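PDB 3UCX: short chain dehydrogenase from Mycobacterium smegmatis, which probably catalyses a nicotinamide-cofactor-dependent oxidation or reduction, as expected of its Rossmann-fold family, with no specific substrate assigned. Local coordinates for residues L8-V14 and Q34-V39; G20-G24 and E232-A236; R60-S64 and E81-Y86; P100-F105 and K156-M162; S224-P230 and V257-K263. All blocks are in the same frame, centred on the assembly; numbering follows the deposited sequence. Where two conformers were deposited one is given.

All five contacts belong to one Rossmann-type fold. Contacts 1 and 3 adjoin on the same sheet, with centres 11 Å apart. The phenol OH of Tyr86 in contact 3 reaches Leu38 O of contact 1. Contact 2 holds part of the glycine-rich turn that probably faces the cofactor, about 17 Å from contact 1 between centres. It meets contact 5 through the salt bridge of Glu234 and Arg228. Contact 4 carries Tyr160, which probably begins the family's Tyr-X-X-X-Lys pattern, and part of the pocket holding 2-(2-methoxyethoxy)ethanol. Its centre lies about 22 Å from contact 2 and about 36 Å from contact 3, on the far side of the chain's centre.

Contact 1 (L8-V14 and Q34-V39); sequences LLTDKVV and QGADLV
The side chains of Leu8 and Gln34 run alongside each other in the same direction. Gln34 OE1 accepts the backbone N-H of Leu8, with Leu8 N to Gln34 OE1 at 2.9 Å. The bond is nearly straight (174°) and lies in the carbonyl plane of the amide. A bend at chi2 (-61°) folds the Gln34 chain back toward that N-H. The backbone O of Gln34 takes the next one, Leu9 N, also at 2.9 Å. Two consecutive N-H groups are therefore held by one residue.

Ala36 fits between two larger side chains. Its CB is 3.8 Å from Leu9 CB and 3.7 Å from Val14 CG2. Cys31 of helix 23-33 touches all three residues. Leu38 shares the sheet face of Val14 and brings CD1 to 4.2 Å from Val14 CB. Val13 and Asp37 point to the other face, where Asp37 forms a salt bridge with Arg60. Backbone bonds join the strands, among them Val14 N to Asp37 O (2.9 Å) and Val39 N to Val14 O (2.8 Å).

Gly35 has positive phi and is the C-prime residue of the Schellman motif that ends helix 23-33. Its bare CA comes within 4.0 Å of Thr10 CA. Two neighbouring parallel strands joined through a helix form the beta-alpha-beta crossover that opens a Rossmann fold.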
# COMPACT_ATOMS: atom_id res chain seq x y z
N LEU A 8 7.16 21.97 22.42
CA LEU A 8 6.69 20.61 22.08
C LEU A 8 7.29 19.51 22.98
O LEU A 8 6.65 18.48 23.19
CB LEU A 8 7.02 20.24 20.63
CG LEU A 8 6.01 20.51 19.52
CD1 LEU A 8 6.58 20.10 18.17
CD2 LEU A 8 4.70 19.78 19.81
N LEU A 9 8.50 19.74 23.50
CA LEU A 9 9.25 18.68 24.19
C LEU A 9 9.77 19.14 25.54
O LEU A 9 10.79 18.65 26.04
CB LEU A 9 10.41 18.21 23.31
CG LEU A 9 10.07 17.63 21.94
CD1 LEU A 9 11.35 17.38 21.16
CD2 LEU A 9 9.25 16.33 22.05
N THR A 10 9.04 20.07 26.16
CA THR A 10 9.45 20.67 27.41
C THR A 10 9.72 19.61 28.48
O THR A 10 8.86 18.76 28.73
CB THR A 10 8.38 21.63 27.96
OG1 THR A 10 8.21 22.72 27.05
CG2 THR A 10 8.81 22.14 29.31
N ASP A 11 10.92 19.68 29.04
CA ASP A 11 11.44 18.79 30.07
C ASP A 11 11.45 17.29 29.71
O ASP A 11 11.46 16.44 30.59
CB ASP A 11 10.75 19.03 31.42
CG ASP A 11 11.13 20.37 32.04
OD1 ASP A 11 12.19 20.96 31.69
OD2 ASP A 11 10.36 20.83 32.89
N LYS A 12 11.48 16.98 28.43
CA LYS A 12 11.65 15.62 27.96
C LYS A 12 13.12 15.36 27.68
O LYS A 12 13.86 16.28 27.39
CB LYS A 12 10.82 15.40 26.70
CG LYS A 12 9.35 15.62 26.97
CD LYS A 12 8.42 14.80 26.11
CE LYS A 12 7.05 14.69 26.78
NZ LYS A 12 5.96 14.69 25.79
N VAL A 13 13.53 14.10 27.80
CA VAL A 13 14.86 13.70 27.40
C VAL A 13 14.75 12.93 26.08
O VAL A 13 14.00 11.94 25.95
CB VAL A 13 15.53 12.84 28.49
CG1 VAL A 13 16.82 12.24 27.98
CG2 VAL A 13 15.81 13.69 29.73
N VAL A 14 15.54 13.37 25.10
CA VAL A 14 15.53 12.82 23.76
C VAL A 14 16.91 12.26 23.46
O VAL A 14 17.93 12.96 23.55
CB VAL A 14 15.16 13.92 22.72
CG1 VAL A 14 15.26 13.39 21.30
CG2 VAL A 14 13.76 14.47 23.00
N GLN A 34 12.72 23.28 21.46
CA GLN A 34 11.40 22.88 21.96
C GLN A 34 11.40 22.38 23.41
O GLN A 34 10.40 21.85 23.89
CB GLN A 34 10.81 21.82 21.01
CG GLN A 34 10.55 22.35 19.62
CD GLN A 34 9.57 23.49 19.63
OE1 GLN A 34 8.56 23.42 20.32
NE2 GLN A 34 9.89 24.58 18.92
N GLY A 35 12.52 22.56 24.10
CA GLY A 35 12.60 22.35 25.55
C GLY A 35 13.19 21.03 26.00
O GLY A 35 13.19 20.75 27.21
N ALA A 36 13.68 20.21 25.06
CA ALA A 36 14.25 18.90 25.41
C ALA A 36 15.71 19.01 25.84
O ALA A 36 16.43 19.92 25.40
CB ALA A 36 14.13 17.92 24.22
N ASP A 37 16.13 18.11 26.73
CA ASP A 37 17.54 17.83 26.93
C ASP A 37 17.91 16.63 26.10
O ASP A 37 17.07 15.76 25.88
CB ASP A 37 17.84 17.54 28.39
CG ASP A 37 17.65 18.76 29.26
OD1 ASP A 37 18.15 19.85 28.89
OD2 ASP A 37 16.99 18.64 30.30
N LEU A 38 19.16 16.57 25.67
CA LEU A 38 19.59 15.62 24.66
C LEU A 38 20.61 14.62 25.15
O LEU A 38 21.47 14.94 25.97
CB LEU A 38 20.21 16.36 23.46
CG LEU A 38 19.29 16.96 22.40
CD1 LEU A 38 18.68 15.86 21.53
CD2 LEU A 38 18.22 17.84 23.01
N VAL A 39 20.53 13.43 24.59
CA VAL A 39 21.63 12.48 24.53
C VAL A 39 22.00 12.34 23.07
O VAL A 39 21.15 12.04 22.23
CB VAL A 39 21.23 11.09 25.08
CG1 VAL A 39 22.38 10.11 24.92
CG2 VAL A 39 20.77 11.22 26.53
O HOH W 1 14.71 17.24 31.39

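Contact 2 (G20-G24 and E232-A236); sequences GPALG and EDEVA
The glycine-rich turn of a Rossmann fold, between strand 13-17 and helix 23-33, meets the start of helix 232-243 here through Ala22, Leu23 and Glu232. In relatives this turn lies against the cofactor's phosphates, and it probably does so in this protein. Ala22 is the N-cap of helix 23-33.

Glu232 extends its chain toward the turn and lays its carboxylate along Ala22. OE2 sits on the methyl side, with Glu232 OE2 to Ala22 CB at 3.5 Å. OE1 comes to 3.2 Å from Ala22 O, a pairing of two acceptors that would be unfavourable alone. Thr26 OG1, in the first turn of helix 23-33, hydrogen bonds to OE1 and may offset this. A water 2.7 Å from Glu232 OE1 probably links it to Pro21 O.

Beyond the carboxylate, toward Val235 and Ala236, the contact is apolar. Leu23 has CG anti to its own N (chi1 179°), which carries its methyls toward the facing helix. CD1 lies over the backbone there, with Leu23 CD1 to Glu232 O at 3.6 Å. Ile193 packs on Leu23, Glu232 and Val235. Leu23 runs nearly perpendicular to Val235, with Leu23 CD2 touching Val235 CG1 at 3.9 Å.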
# COMPACT_ATOMS: atom_id res chain seq x y z
N GLY A 20 24.70 13.19 12.55
CA GLY A 20 25.66 13.63 11.55
C GLY A 20 25.54 15.13 11.37
O GLY A 20 24.85 15.79 12.12
N PRO A 21 26.22 15.67 10.35
CA PRO A 21 26.28 17.11 10.13
C PRO A 21 24.98 17.72 9.56
O PRO A 21 24.79 18.94 9.62
CB PRO A 21 27.42 17.23 9.10
CG PRO A 21 27.32 15.97 8.31
CD PRO A 21 26.93 14.92 9.30
N ALA A 22 24.11 16.88 9.01
CA ALA A 22 22.90 17.33 8.32
C ALA A 22 21.69 17.18 9.24
O ALA A 22 21.59 17.87 10.26
CB ALA A 22 22.70 16.54 7.03
N LEU A 23 20.77 16.28 8.91
CA LEU A 23 19.51 16.18 9.65
C LEU A 23 19.74 16.03 11.16
O LEU A 23 19.04 16.65 11.97
CB LEU A 23 18.67 15.02 9.13
CG LEU A 23 17.33 14.81 9.84
CD1 LEU A 23 16.40 16.02 9.73
CD2 LEU A 23 16.67 13.54 9.31
N GLY A 24 20.71 15.20 11.53
CA GLY A 24 21.01 14.96 12.95
C GLY A 24 21.29 16.21 13.76
O GLY A 24 20.82 16.37 14.89
N GLU A 232 16.04 20.36 5.86
CA GLU A 232 16.36 19.70 7.12
C GLU A 232 15.34 20.09 8.19
O GLU A 232 14.86 19.22 8.93
CB GLU A 232 17.78 20.04 7.56
CG GLU A 232 18.84 19.41 6.66
CD GLU A 232 20.26 19.71 7.10
OE1 GLU A 232 20.47 20.06 8.29
OE2 GLU A 232 21.16 19.55 6.25
N ASP A 233 15.00 21.38 8.25
CA ASP A 233 13.98 21.80 9.21
C ASP A 233 12.62 21.13 8.96
O ASP A 233 11.93 20.79 9.91
CB ASP A 233 13.82 23.33 9.27
CG ASP A 233 14.80 23.99 10.24
OD1 ASP A 233 15.03 23.49 11.37
OD2 ASP A 233 15.36 25.03 9.87
N GLU A 234 12.23 20.96 7.71
CA GLU A 234 10.90 20.39 7.43
C GLU A 234 10.84 18.92 7.83
O GLU A 234 9.81 18.44 8.32
CB GLU A 234 10.51 20.57 5.94
CG GLU A 234 10.06 22.01 5.64
CD GLU A 234 9.93 22.34 4.15
OE1 GLU A 234 10.65 21.75 3.34
OE2 GLU A 234 9.10 23.20 3.82
N VAL A 235 11.94 18.21 7.64
CA VAL A 235 11.98 16.80 8.03
C VAL A 235 12.04 16.73 9.56
O VAL A 235 11.31 15.92 10.20
CB VAL A 235 13.16 16.06 7.38
CG1 VAL A 235 13.24 14.60 7.89
CG2 VAL A 235 13.04 16.14 5.86
N ALA A 236 12.87 17.58 10.17
CA ALA A 236 12.92 17.69 11.62
C ALA A 236 11.55 17.98 12.25
O ALA A 236 11.19 17.41 13.31
CB ALA A 236 13.94 18.76 12.04
O HOH W 2 22.70 20.97 9.52

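Contact 3 (R60-S64 and E81-Y86); sequences RRALS and ETMKAY
Leu63 and Tyr86 bury the largest areas in this contact, then Arg61. Leu63 points at helix 72-85 from strand 62-66. Its CG is anti to the backbone N (chi1 -180°), and the CD2 branch reaches the last turns of the helix. Leu63 CD2 is 3.7 Å from Glu81 O and 3.9 Å from Ala85 CB. Thr82 CA is close to the same methyl.

Tyr86 folds its ring back toward the strand. Its CE2 rests on Leu63 CB at 4.0 Å. Its opposite edge meets Arg61: Tyr86 CE1 lies over one face of the guanidinium, 3.8 Å from Arg61 CZ. The planes are 85° apart and Arg61 NH2 lies in the ring plane, ring edge to flat of cation. Arg61 NH2 is tied to Asp37 by a salt bridge, while NH1 reaches Ala85 O through a water. Both bonds would limit rotation of the guanidinium. The phenol OH passes close to Arg61 O but gives its hydrogen bond to Leu38 O on the adjoining strand.

The axes of strand 62-64 and helix 81-85 run roughly antiparallel (150°) and come within 9.9 Å. This is the packing of an outer strand of a Rossmann sheet against a helix on one face.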
# COMPACT_ATOMS: atom_id res chain seq x y z
N ARG A 60 19.71 24.35 27.16
CA ARG A 60 19.42 22.97 27.56
C ARG A 60 20.71 22.18 27.75
O ARG A 60 21.80 22.70 27.53
CB ARG A 60 18.53 22.28 26.51
CG ARG A 60 17.23 22.98 26.22
CD ARG A 60 16.40 23.29 27.44
NE ARG A 60 16.14 22.14 28.30
CZ ARG A 60 15.18 22.10 29.23
NH1 ARG A 60 14.37 23.14 29.43
NH2 ARG A 60 15.00 21.00 29.97
N ARG A 61 20.59 20.91 28.12
CA ARG A 61 21.76 20.07 28.34
C ARG A 61 21.94 19.05 27.23
O ARG A 61 20.97 18.58 26.62
CB ARG A 61 21.67 19.38 29.70
CG ARG A 61 21.89 20.34 30.86
CD ARG A 61 21.57 19.66 32.18
NE ARG A 61 20.17 19.22 32.22
CZ ARG A 61 19.69 18.31 33.06
NH1 ARG A 61 20.48 17.72 33.96
NH2 ARG A 61 18.41 17.98 33.00
N ALA A 62 23.20 18.72 26.97
CA ALA A 62 23.54 17.68 26.01
C ALA A 62 24.56 16.71 26.61
O ALA A 62 25.60 17.13 27.10
CB ALA A 62 24.08 18.30 24.73
N LEU A 63 24.24 15.41 26.60
CA LEU A 63 25.20 14.36 26.94
C LEU A 63 25.68 13.73 25.65
O LEU A 63 24.87 13.18 24.87
CB LEU A 63 24.52 13.29 27.80
CG LEU A 63 25.36 12.10 28.28
CD1 LEU A 63 26.31 12.55 29.39
CD2 LEU A 63 24.44 10.98 28.76
N SER A 64 27.00 13.77 25.42
CA SER A 64 27.59 13.19 24.22
C SER A 64 28.24 11.87 24.58
O SER A 64 29.06 11.83 25.50
CB SER A 64 28.64 14.13 23.61
OG SER A 64 28.03 15.35 23.23
N GLU A 81 24.99 5.46 30.88
CA GLU A 81 25.40 6.87 31.01
C GLU A 81 24.20 7.81 30.98
O GLU A 81 24.12 8.77 31.74
CB GLU A 81 26.42 7.24 29.94
CG GLU A 81 27.79 6.63 30.18
CD GLU A 81 28.47 7.18 31.42
OE1 GLU A 81 28.58 8.41 31.56
OE2 GLU A 81 28.88 6.38 32.27
N THR A 82 23.23 7.50 30.11
CA THR A 82 21.99 8.27 30.04
C THR A 82 21.20 8.23 31.34
O THR A 82 20.68 9.24 31.80
CB THR A 82 21.11 7.71 28.89
OG1 THR A 82 21.80 7.88 27.65
CG2 THR A 82 19.76 8.40 28.84
N MET A 83 21.06 7.04 31.91
CA MET A 83 20.29 6.90 33.13
C MET A 83 21.03 7.54 34.31
O MET A 83 20.41 8.11 35.20
CB MET A 83 19.95 5.43 33.35
CG MET A 83 19.15 4.84 32.18
SD MET A 83 17.72 5.83 31.64
CE MET A 83 16.84 5.57 33.19
N LYS A 84 22.35 7.49 34.29
CA LYS A 84 23.16 8.18 35.30
C LYS A 84 23.00 9.72 35.19
O LYS A 84 22.83 10.41 36.18
CB LYS A 84 24.63 7.74 35.17
CG LYS A 84 25.58 8.41 36.14
CD LYS A 84 27.04 8.10 35.83
CE LYS A 84 27.94 8.97 36.68
NZ LYS A 84 29.39 8.92 36.30
N ALA A 85 23.02 10.25 33.97
CA ALA A 85 22.93 11.71 33.77
C ALA A 85 21.52 12.26 33.95
O ALA A 85 21.34 13.31 34.54
CB ALA A 85 23.43 12.09 32.38
N TYR A 86 20.52 11.58 33.38
CA TYR A 86 19.17 12.15 33.33
C TYR A 86 18.13 11.37 34.13
O TYR A 86 17.12 11.93 34.54
CB TYR A 86 18.70 12.25 31.89
CG TYR A 86 19.41 13.26 31.02
CD1 TYR A 86 19.38 14.62 31.32
CD2 TYR A 86 20.07 12.86 29.85
CE1 TYR A 86 20.00 15.55 30.50
CE2 TYR A 86 20.70 13.79 29.03
CZ TYR A 86 20.66 15.13 29.36
OH TYR A 86 21.25 16.07 28.53
O HOH W 3 19.51 15.51 35.40

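Contact 4 (P100-F105 and K156-M162); sequences PSMKPF and KYGAYKM
Met102 sets its sulfur squarely over the ring face of Tyr157, a Met-aromatic contact. Met102 SD is 3.7 Å from the centroid of the Tyr157 ring and 13° off the ring normal. Bends at chi2 (-55°) and chi3 (82°) curl the methionine over the ring. His152 meets Tyr157 edge-to-face.

Pro100 CB lies over the face of the Tyr160 ring, offset toward the rim, in a CH-pi contact 3.8 Å from the centroid. Tyr160 probably begins the Tyr-X-X-X-Lys pattern of short-chain dehydrogenases, and it packs on Ser147. This is consistent with an active site here. Lys156 runs extended beside Pro104, and both line the pocket holding 2-(2-methoxyethoxy)ethanol, probably a crystallisation additive.

Three waters join the loop to the N-terminal turn of helix 158-179. Two of them donate to Lys103 O, one accepting from Gly158 N and the other from Ala159 N. The third donates to both Ser101 O and Lys156 O and accepts from Tyr160 N. N-H groups of the first helical turn are thus satisfied through water.

Phe105 lies against bare backbone, with Phe105 CZ 3.4 Å from Gly158 C. The missing side chain of Gly158 makes room for the ring. Met162 CE adds a touch on Phe105 CE1 at 3.8 Å.

Helix 110-130 backs the contact through His112 and Met113. Glu177 of a neighbouring subunit accepts from the N-H groups of Phe105 and Lys156, and Met170 of that subunit packs on Phe105. The contact therefore joins the loop after strand 91-94 to helix 158-179 at a subunit interface.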
# COMPACT_ATOMS: atom_id res chain seq x y z
N PRO A 100 24.30 5.57 1.50
CA PRO A 100 24.02 4.51 0.54
C PRO A 100 24.93 4.58 -0.69
O PRO A 100 25.25 5.69 -1.14
CB PRO A 100 22.59 4.79 0.12
CG PRO A 100 22.44 6.27 0.26
CD PRO A 100 23.27 6.63 1.45
N SER A 101 25.34 3.43 -1.20
CA SER A 101 25.98 3.36 -2.50
C SER A 101 24.99 2.90 -3.59
O SER A 101 24.40 1.83 -3.48
CB SER A 101 27.18 2.42 -2.46
OG SER A 101 26.75 1.12 -2.12
N MET A 102 24.78 3.73 -4.59
CA MET A 102 24.00 3.35 -5.75
C MET A 102 24.72 2.23 -6.53
O MET A 102 25.61 2.55 -7.26
CB MET A 102 23.85 4.56 -6.68
CG MET A 102 23.11 5.77 -6.13
SD MET A 102 21.47 5.36 -5.52
CE MET A 102 21.84 4.70 -3.88
N LYS A 103 24.40 0.95 -6.33
CA LYS A 103 24.92 -0.14 -7.19
C LYS A 103 23.76 -1.12 -7.47
O LYS A 103 22.94 -1.39 -6.58
CB LYS A 103 26.14 -0.93 -6.59
CG LYS A 103 27.52 -0.24 -6.69
CD LYS A 103 28.75 -1.17 -6.61
CE LYS A 103 29.14 -1.67 -5.20
NZ LYS A 103 30.24 -2.73 -5.11
N PRO A 104 23.68 -1.65 -8.71
CA PRO A 104 22.74 -2.75 -8.93
C PRO A 104 23.09 -3.91 -8.02
O PRO A 104 24.24 -4.05 -7.59
CB PRO A 104 22.94 -3.14 -10.39
CG PRO A 104 24.13 -2.40 -10.88
CD PRO A 104 24.55 -1.38 -9.87
N PHE A 105 22.11 -4.74 -7.71
CA PHE A 105 22.39 -5.88 -6.86
C PHE A 105 23.53 -6.71 -7.42
O PHE A 105 24.38 -7.19 -6.66
CB PHE A 105 21.14 -6.76 -6.66
CG PHE A 105 20.22 -6.29 -5.57
CD1 PHE A 105 20.67 -6.20 -4.26
CD2 PHE A 105 18.89 -6.03 -5.82
CE1 PHE A 105 19.83 -5.78 -3.25
CE2 PHE A 105 18.04 -5.63 -4.80
CZ PHE A 105 18.50 -5.53 -3.51
N LYS A 156 19.54 0.49 -8.84
CA LYS A 156 20.70 0.87 -8.05
C LYS A 156 20.40 1.25 -6.59
O LYS A 156 21.33 1.42 -5.83
CB LYS A 156 21.54 1.95 -8.73
CG LYS A 156 21.94 1.58 -10.15
CD LYS A 156 23.17 2.35 -10.61
CE LYS A 156 23.43 2.06 -12.09
NZ LYS A 156 24.63 2.76 -12.66
N TYR A 157 19.12 1.36 -6.23
CA TYR A 157 18.75 1.64 -4.85
C TYR A 157 18.48 0.37 -4.03
O TYR A 157 17.99 0.48 -2.91
CB TYR A 157 17.48 2.51 -4.84
CG TYR A 157 17.65 3.93 -5.29
CD1 TYR A 157 17.89 4.94 -4.37
CD2 TYR A 157 17.54 4.28 -6.63
CE1 TYR A 157 18.03 6.26 -4.78
CE2 TYR A 157 17.67 5.59 -7.04
CZ TYR A 157 17.91 6.57 -6.11
OH TYR A 157 18.05 7.88 -6.50
N GLY A 158 18.80 -0.81 -4.57
CA GLY A 158 18.40 -2.07 -3.95
C GLY A 158 18.89 -2.33 -2.53
O GLY A 158 18.09 -2.71 -1.67
N ALA A 159 20.19 -2.17 -2.27
CA ALA A 159 20.70 -2.48 -0.93
C ALA A 159 20.05 -1.56 0.08
O ALA A 159 19.68 -1.99 1.17
CB ALA A 159 22.23 -2.35 -0.87
N TYR A 160 19.90 -0.29 -0.30
CA TYR A 160 19.31 0.73 0.56
C TYR A 160 17.82 0.46 0.80
O TYR A 160 17.36 0.48 1.94
CB TYR A 160 19.52 2.11 -0.09
CG TYR A 160 19.31 3.29 0.81
CD1 TYR A 160 19.88 3.35 2.06
CD2 TYR A 160 18.61 4.41 0.38
CE1 TYR A 160 19.71 4.46 2.88
CE2 TYR A 160 18.43 5.51 1.20
CZ TYR A 160 18.98 5.51 2.45
OH TYR A 160 18.85 6.60 3.29
N LYS A 161 17.08 0.18 -0.27
CA LYS A 161 15.67 -0.21 -0.12
C LYS A 161 15.49 -1.48 0.74
O LYS A 161 14.55 -1.56 1.56
CB LYS A 161 15.01 -0.41 -1.49
CG LYS A 161 13.52 -0.77 -1.47
CD LYS A 161 13.07 -1.16 -2.86
CE LYS A 161 11.62 -1.61 -3.04
NZ LYS A 161 10.73 -0.55 -2.57
N MET A 162 16.37 -2.46 0.56
CA MET A 162 16.27 -3.71 1.32
C MET A 162 16.40 -3.47 2.82
O MET A 162 15.56 -3.92 3.60
CB MET A 162 17.31 -4.73 0.88
CG MET A 162 17.41 -5.96 1.82
SD MET A 162 18.94 -6.89 1.54
CE MET A 162 18.57 -7.48 -0.11
O HOH W 4 21.54 0.87 -2.72
O HOH W 5 20.29 -2.11 -6.45
O HOH W 6 22.56 -1.77 -4.05

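Contact 5 (S224-P230 and V257-K263); sequences SDLKRLP and VNCGEYK
Cys259 is the residue of 257-263 most buried by residues 224-230. Its O accepts from Asp225 N at 2.8 Å, and weakly from Leu226 N as well. Its CB is 3.3 Å from Arg228 O. The sulfur lies by the proline, with Cys259 SG 3.8 Å from Pro230 CD. Leu226 CD1 touches Cys259 CB from another side at 4.0 Å.

A salt bridge lies next to this core. Asp225 OD1 receives Lys263 NZ at 2.9 Å through its syn lone pair, and OD2 takes a weaker share. A bend at chi4 (58°) turns the ammonium there. Lys263 NZ also binds Gly260 O, and Thr176 of a second subunit bonds to both partners of the bridge.

The turn itself is held from within. Asn258 to Glu261 form a type I' turn, and Asn258 OD1 accepts Gly260 N at 2.9 Å, an Asx turn. Asn258 ND2 donates to Tyr262 O. In the other segment, Ser224 OG is bonded to Ala221 O. Arg228 forms a salt bridge with Glu234 and bonds to Ser248 O of the second subunit.

The contact joins the loop between helices 213-221 and 232-243 to the chain just beyond strand 254-257, whose Val257 packs on Val235 and Ala238 of helix 232-243.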
# COMPACT_ATOMS: atom_id res chain seq x y z
N SER A 224 8.38 15.82 -7.43
CA SER A 224 7.57 16.30 -6.29
C SER A 224 6.39 17.13 -6.79
O SER A 224 6.42 17.64 -7.92
CB SER A 224 8.40 17.12 -5.31
OG SER A 224 8.76 18.40 -5.83
N ASP A 225 5.37 17.26 -5.95
CA ASP A 225 4.23 18.13 -6.27
C ASP A 225 4.58 19.61 -6.18
O ASP A 225 4.05 20.44 -6.92
CB ASP A 225 3.06 17.87 -5.31
CG ASP A 225 2.50 16.46 -5.43
OD1 ASP A 225 2.60 15.80 -6.50
OD2 ASP A 225 1.93 16.02 -4.42
N LEU A 226 5.42 19.94 -5.21
CA LEU A 226 5.72 21.33 -4.87
C LEU A 226 6.91 21.90 -5.65
O LEU A 226 7.18 23.11 -5.61
CB LEU A 226 5.93 21.45 -3.37
CG LEU A 226 4.70 21.10 -2.53
CD1 LEU A 226 5.11 20.93 -1.07
CD2 LEU A 226 3.59 22.13 -2.62
N LYS A 227 7.62 21.02 -6.34
CA LYS A 227 8.81 21.36 -7.12
C LYS A 227 9.88 21.99 -6.25
O LYS A 227 10.57 22.93 -6.65
CB LYS A 227 8.45 22.27 -8.28
CG LYS A 227 7.28 21.77 -9.10
CD LYS A 227 7.54 20.40 -9.68
CE LYS A 227 6.26 19.86 -10.28
NZ LYS A 227 6.40 18.46 -10.74
N ARG A 228 10.00 21.45 -5.03
CA ARG A 228 11.10 21.79 -4.12
C ARG A 228 11.41 20.56 -3.29
O ARG A 228 10.56 19.69 -3.12
CB ARG A 228 10.75 22.96 -3.20
CG ARG A 228 9.43 22.89 -2.47
CD ARG A 228 9.17 24.15 -1.66
NE ARG A 228 7.80 24.23 -1.08
CZ ARG A 228 7.46 23.75 0.13
NH1 ARG A 228 8.34 23.12 0.88
NH2 ARG A 228 6.21 23.89 0.58
N LEU A 229 12.64 20.49 -2.81
CA LEU A 229 13.03 19.41 -1.90
C LEU A 229 12.69 19.86 -0.48
O LEU A 229 12.80 21.05 -0.15
CB LEU A 229 14.54 19.17 -2.02
CG LEU A 229 15.07 18.66 -3.37
CD1 LEU A 229 16.57 18.43 -3.27
CD2 LEU A 229 14.36 17.36 -3.78
N PRO A 230 12.28 18.90 0.39
CA PRO A 230 12.12 19.27 1.77
C PRO A 230 13.46 19.65 2.40
O PRO A 230 14.50 19.14 1.99
CB PRO A 230 11.54 18.00 2.42
CG PRO A 230 12.03 16.91 1.58
CD PRO A 230 12.08 17.47 0.17
N VAL A 257 7.97 12.62 4.09
CA VAL A 257 8.26 14.05 3.97
C VAL A 257 9.06 14.19 2.68
O VAL A 257 10.28 14.03 2.66
CB VAL A 257 9.03 14.59 5.19
CG1 VAL A 257 9.21 16.12 5.09
CG2 VAL A 257 8.35 14.24 6.51
N ASN A 258 8.34 14.45 1.60
CA ASN A 258 8.92 14.39 0.27
C ASN A 258 8.32 15.34 -0.73
O ASN A 258 8.52 15.17 -1.94
CB ASN A 258 8.86 12.94 -0.25
CG ASN A 258 7.44 12.41 -0.39
OD1 ASN A 258 6.49 13.17 -0.55
ND2 ASN A 258 7.30 11.07 -0.36
N CYS A 259 7.58 16.33 -0.24
CA CYS A 259 6.95 17.34 -1.08
C CYS A 259 6.04 16.74 -2.14
O CYS A 259 5.75 17.37 -3.15
CB CYS A 259 8.01 18.30 -1.66
SG CYS A 259 8.73 19.26 -0.33
N GLY A 260 5.54 15.53 -1.84
CA GLY A 260 4.54 14.88 -2.68
C GLY A 260 5.04 13.88 -3.71
O GLY A 260 4.24 13.31 -4.41
N GLU A 261 6.34 13.62 -3.78
CA GLU A 261 6.87 12.75 -4.83
C GLU A 261 6.25 11.35 -4.84
O GLU A 261 5.90 10.81 -5.90
CB GLU A 261 8.40 12.68 -4.79
CG GLU A 261 8.97 11.99 -6.02
CD GLU A 261 10.46 12.12 -6.21
OE1 GLU A 261 11.16 12.70 -5.39
OE2 GLU A 261 10.95 11.58 -7.21
N TYR A 262 6.10 10.78 -3.64
CA TYR A 262 5.38 9.52 -3.44
C TYR A 262 4.33 9.73 -2.36
O TYR A 262 4.57 10.41 -1.35
CB TYR A 262 6.31 8.37 -3.09
CG TYR A 262 7.28 8.07 -4.21
CD1 TYR A 262 6.93 7.23 -5.26
CD2 TYR A 262 8.53 8.67 -4.24
CE1 TYR A 262 7.83 6.98 -6.30
CE2 TYR A 262 9.43 8.44 -5.27
CZ TYR A 262 9.08 7.61 -6.29
OH TYR A 262 9.99 7.37 -7.30
N LYS A 263 3.17 9.13 -2.57
CA LYS A 263 2.02 9.34 -1.72
C LYS A 263 1.57 8.04 -1.08
O LYS A 263 1.44 7.01 -1.74
CB LYS A 263 0.90 9.91 -2.56
CG LYS A 263 1.27 11.25 -3.21
CD LYS A 263 0.12 11.88 -3.93
CE LYS A 263 0.51 13.24 -4.56
NZ LYS A 263 1.65 13.21 -5.54